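Local coordinates for protein putative glycosyltransferase (GalT1) (PDB 5HEC) that is a putative GT-A-type glycosyltransferase, represented here by the C-terminal part of a longer protein, and probably transfers sugars from nucleotide-activated donors, at residues 71-76 / 182-187. Sequence-based numbering, arbitrary orientation.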
loop_
_atom_site.group_PDB
_atom_site.type_symbol
_atom_site.label_atom_id
_atom_site.label_comp_id
_atom_site.label_asym_id
_atom_site.label_seq_id
_atom_site.Cartn_x
_atom_site.Cartn_y
_atom_site.Cartn_z
ATOM N N GLY A 71 7.650 12.856 -16.095
ATOM C CA GLY A 71 7.015 11.544 -16.124
ATOM C C GLY A 71 5.583 11.533 -16.648
ATOM O O GLY A 71 4.940 12.577 -16.741
ATOM N N PRO A 72 5.076 10.343 -16.998
ATOM C CA PRO A 72 3.733 10.134 -17.564
ATOM C C PRO A 72 2.582 10.656 -16.671
ATOM O O PRO A 72 1.662 11.312 -17.180
ATOM C CB PRO A 72 3.648 8.605 -17.709
ATOM C CG PRO A 72 5.036 8.144 -17.786
ATOM C CD PRO A 72 5.851 9.089 -16.937
ATOM N N SER A 73 2.633 10.368 -15.371
ATOM C CA SER A 73 1.641 10.895 -14.426
ATOM C C SER A 73 1.562 12.416 -14.450
ATOM O O SER A 73 0.469 12.983 -14.518
ATOM C CB SER A 73 1.940 10.438 -13.000
ATOM O OG SER A 73 1.754 9.046 -12.867
ATOM N N ALA A 74 2.717 13.074 -14.395
ATOM C CA ALA A 74 2.747 14.532 -14.380
ATOM C C ALA A 74 2.188 15.100 -15.666
ATOM O O ALA A 74 1.539 16.155 -15.657
ATOM C CB ALA A 74 4.172 15.047 -14.152
ATOM N N ALA A 75 2.461 14.415 -16.777
ATOM C CA ALA A 75 2.004 14.877 -18.080
ATOM C C ALA A 75 0.481 14.789 -18.177
ATOM O O ALA A 75 -0.183 15.725 -18.628
ATOM C CB ALA A 75 2.662 14.068 -19.193
ATOM N N ARG A 76 -0.075 13.662 -17.750
ATOM C CA ARG A 76 -1.522 13.503 -17.763
ATOM C C ARG A 76 -2.209 14.472 -16.797
ATOM O O ARG A 76 -3.281 14.994 -17.117
ATOM C CB ARG A 76 -1.920 12.072 -17.415
ATOM C CG ARG A 76 -1.588 11.045 -18.476
ATOM C CD ARG A 76 -2.212 9.723 -18.087
ATOM N NE ARG A 76 -1.817 8.620 -18.950
ATOM C CZ ARG A 76 -0.784 7.828 -18.694
ATOM N NH1 ARG A 76 -0.063 8.040 -17.605
ATOM N NH2 ARG A 76 -0.471 6.837 -19.517
ATOM N N ARG A 182 -6.076 12.424 -9.353
ATOM C CA ARG A 182 -4.879 12.660 -10.160
ATOM C C ARG A 182 -4.015 11.403 -10.225
ATOM O O ARG A 182 -4.050 10.559 -9.323
ATOM C CB ARG A 182 -4.040 13.823 -9.605
ATOM C CG ARG A 182 -4.705 15.176 -9.651
ATOM C CD ARG A 182 -5.000 15.515 -11.092
ATOM N NE ARG A 182 -5.534 16.858 -11.250
ATOM C CZ ARG A 182 -6.832 17.143 -11.242
ATOM N NH1 ARG A 182 -7.727 16.172 -11.077
ATOM N NH2 ARG A 182 -7.238 18.397 -11.399
ATOM N N PHE A 183 -3.245 11.274 -11.302
ATOM C CA PHE A 183 -2.290 10.179 -11.399
ATOM C C PHE A 183 -1.121 10.400 -10.414
ATOM O O PHE A 183 -0.633 11.526 -10.263
ATOM C CB PHE A 183 -1.781 10.045 -12.834
ATOM C CG PHE A 183 -2.848 9.641 -13.834
ATOM C CD1 PHE A 183 -3.703 10.583 -14.379
ATOM C CD2 PHE A 183 -2.962 8.320 -14.258
ATOM C CE1 PHE A 183 -4.677 10.208 -15.305
ATOM C CE2 PHE A 183 -3.925 7.949 -15.181
ATOM C CZ PHE A 183 -4.782 8.900 -15.701
ATOM N N PRO A 184 -0.691 9.331 -9.718
ATOM C CA PRO A 184 0.381 9.421 -8.706
ATOM C C PRO A 184 1.773 9.695 -9.292
ATOM O O PRO A 184 2.241 8.975 -10.177
ATOM C CB PRO A 184 0.344 8.043 -8.035
ATOM C CG PRO A 184 -0.244 7.146 -9.075
ATOM C CD PRO A 184 -1.287 7.987 -9.756
ATOM N N LEU A 185 2.429 10.728 -8.779
ATOM C CA LEU A 185 3.691 11.203 -9.347
ATOM C C LEU A 185 4.860 10.222 -9.294
ATOM O O LEU A 185 5.020 9.454 -8.341
ATOM C CB LEU A 185 4.100 12.499 -8.660
ATOM C CG LEU A 185 3.137 13.632 -9.017
ATOM C CD1 LEU A 185 3.715 14.972 -8.621
ATOM C CD2 LEU A 185 2.841 13.592 -10.513
ATOM N N GLY A 186 5.657 10.250 -10.359
ATOM C CA GLY A 186 6.924 9.541 -10.416
ATOM C C GLY A 186 6.824 8.030 -10.451
ATOM O O GLY A 186 7.836 7.332 -10.460
ATOM N N ARG A 187 5.600 7.521 -10.483
ATOM C CA ARG A 187 5.391 6.082 -10.481
ATOM C C ARG A 187 4.881 5.570 -11.819
ATOM O O ARG A 187 4.133 6.256 -12.512
ATOM C CB ARG A 187 4.408 5.693 -9.378
ATOM C CG ARG A 187 5.008 5.636 -7.984
ATOM C CD ARG A 187 3.944 5.111 -7.067
ATOM N NE ARG A 187 3.029 4.289 -7.851
ATOM C CZ ARG A 187 1.792 3.988 -7.483
ATOM N NH1 ARG A 187 1.305 4.449 -6.334
ATOM N NH2 ARG A 187 1.047 3.237 -8.283
HETATM O O HOH W 1 4.990 11.650 -13.275
#
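The ring of Phe-183 lies against the aliphatic part of Arg-76. Arg-76 CD sits over one face, 3.7 Å from the ring centroid, in a CH-pi contact. Arg-76 CB meets the ring at CD1 and CE1. The Arg-76 chain is extended from CG to NE, which lifts the guanidinium off the ring and out beyond its rim. The two planes are tilted 29° apart, and CZ is 5.2 Å from the ring centroid, at most a weak cation-pi attraction. This guanidinium has its salt bridge with Glu-190. Phe-183 also packs edge-to-face with Phe-90. Within 182-187, Pro-184 CG lies over the centre of one face of the Arg-187 guanidinium, whose NH2 is hydrogen-bonded to Asn-237.

With chi1 at -67°, Ser-73 OG swings beside its own N and donates a 2.7 Å hydrogen bond to Pro-184 O, from 51° above the carbonyl plane. Ser-73 CB packs on Phe-183 CB at 3.7 Å. Leu-185 CD2 lies 4.1 Å from Ala-74 CB. A water accepts from Ala-74 N at 2.9 Å and, weakly, from Gly-186 N. Gly-186 is third in the type II turn Pro-184 to Arg-187.

Segment 71-76 belongs to the family 2 glycosyltransferase region (GT-A clan). Leu-185 N is hydrogen-bonded to Glu-277 of the second subunit. Helix 72-82 follows parallel strand 62-66 of the mixed sheet, and loop 182-187, leading toward helix 195-201, lies over its start.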